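Side-chain contact in naphthalene dioxygenase large subunit (Rhodococcus sp., PDB 2B1X), which is the large subunit of a Rieske non-haem iron dioxygenase, carrying a two-iron, two-sulfur cluster and a separate mononuclear iron site: residues 111-114 with 120-123. Residues are numbered along the deposited sequence; the frame is centred on the assembly and turned at random.
Sequences HGWT and SLVG. With FES (Fe2/s2 (inorganic) cluster), chain H.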
loop_
_atom_site.group_PDB
_atom_site.type_symbol
_atom_site.label_atom_id
_atom_site.label_comp_id
_atom_site.label_asym_id
_atom_site.label_seq_id
_atom_site.Cartn_x
_atom_site.Cartn_y
_atom_site.Cartn_z
ATOM N N HIS A 111 8.997 28.947 7.755
ATOM C CA HIS A 111 9.386 30.365 7.751
ATOM C C HIS A 111 10.215 30.816 8.950
ATOM O O HIS A 111 10.559 31.984 9.037
ATOM C CB HIS A 111 8.179 31.301 7.551
ATOM C CG HIS A 111 7.242 30.852 6.470
ATOM N ND1 HIS A 111 6.313 29.852 6.662
ATOM C CD2 HIS A 111 7.062 31.295 5.205
ATOM C CE1 HIS A 111 5.621 29.669 5.552
ATOM N NE2 HIS A 111 6.067 30.522 4.647
ATOM N N GLY A 112 10.530 29.903 9.863
ATOM C CA GLY A 112 11.385 30.236 10.999
ATOM C C GLY A 112 10.757 30.859 12.244
ATOM O O GLY A 112 11.481 31.414 13.031
ATOM N N TRP A 113 9.435 30.799 12.420
ATOM C CA TRP A 113 8.818 31.198 13.677
ATOM C C TRP A 113 9.450 30.311 14.741
ATOM O O TRP A 113 9.653 29.119 14.516
ATOM C CB TRP A 113 7.313 30.951 13.634
ATOM C CG TRP A 113 6.518 32.014 12.824
ATOM C CD1 TRP A 113 6.989 32.814 11.838
ATOM C CD2 TRP A 113 5.133 32.345 12.981
ATOM N NE1 TRP A 113 5.984 33.620 11.357
ATOM C CE2 TRP A 113 4.840 33.366 12.064
ATOM C CE3 TRP A 113 4.114 31.907 13.845
ATOM C CZ2 TRP A 113 3.569 33.921 11.945
ATOM C CZ3 TRP A 113 2.852 32.460 13.727
ATOM C CH2 TRP A 113 2.591 33.460 12.794
ATOM N N THR A 114 9.784 30.913 15.874
ATOM C CA THR A 114 10.572 30.236 16.900
ATOM C C THR A 114 9.803 30.241 18.201
ATOM O O THR A 114 9.367 31.310 18.664
ATOM C CB THR A 114 11.911 30.998 17.065
ATOM O OG1 THR A 114 12.595 30.990 15.797
ATOM C CG2 THR A 114 12.869 30.262 18.020
ATOM N N SER A 120 5.631 29.389 24.103
ATOM C CA SER A 120 5.510 30.792 23.687
ATOM C C SER A 120 6.230 31.055 22.371
ATOM O O SER A 120 7.392 30.646 22.199
ATOM C CB SER A 120 6.079 31.741 24.751
ATOM O OG SER A 120 5.318 31.670 25.945
ATOM N N LEU A 121 5.518 31.716 21.449
ATOM C CA LEU A 121 6.108 32.259 20.261
ATOM C C LEU A 121 7.019 33.422 20.679
ATOM O O LEU A 121 6.545 34.434 21.214
ATOM C CB LEU A 121 5.016 32.770 19.297
ATOM C CG LEU A 121 5.503 33.358 17.952
ATOM C CD1 LEU A 121 6.416 32.346 17.176
ATOM C CD2 LEU A 121 4.307 33.768 17.099
ATOM N N VAL A 122 8.322 33.280 20.468
ATOM C CA VAL A 122 9.269 34.277 21.011
ATOM C C VAL A 122 10.022 34.964 19.894
ATOM O O VAL A 122 10.652 36.007 20.112
ATOM C CB VAL A 122 10.316 33.657 22.013
ATOM C CG1 VAL A 122 9.649 33.137 23.287
ATOM C CG2 VAL A 122 11.125 32.537 21.337
ATOM N N GLY A 123 9.972 34.382 18.694
ATOM C CA GLY A 123 10.647 34.972 17.546
ATOM C C GLY A 123 9.958 34.813 16.203
ATOM O O GLY A 123 9.584 33.710 15.804
HETATM FE FE1 FES H . 5.399 29.371 8.512
HETATM FE FE2 FES H . 5.935 27.615 10.567
HETATM S S1 FES H . 6.917 29.565 10.155
HETATM S S2 FES H . 4.569 27.329 8.816
#
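A classic beta bulge joins Thr114, where the cluster-binding loop runs into strand 114-116, to Val122 and Gly123 of the antiparallel strand 121-123. Thr114 O accepts two amides: Val122 N, 2.9 Å away and nearly along the C=O axis, and Gly123 N, longer at 3.1 Å and tilted 17° from the carbonyl plane. The return bond runs from Thr114 N to Gly123 O (2.8 Å), and that same oxygen receives a CA-H...O contact from Trp113 CA. Side chains close in around the doubly used carbonyl: Leu121 CD1 comes within 3.5 Å of Thr114 O, and Val122 CG2 within 3.4 Å. With its CG anti to the backbone N (chi1 -179°), Leu121 extends its other methyl, CD2, obliquely to the benzo part of the Trp113 indole, 3.8 Å from CE3. The pyrrole part of that indole lies by the cluster, Trp113 CG being 3.6 Å from S1, while its ring stacks on His90. His111 ND1 binds FE1 at 2.1 Å, and S1 lies at the edge of the imidazole, in its plane. His90 is the second histidine on this iron, and Asp213 of a second subunit hydrogen-bonds His111 NE2, tying this iron-bound histidine to the neighbouring chain. Bulged strand pairing thus adjoins a cluster loop in which Cys108 and His111 are spaced as in Rieske [2Fe-2S] domains.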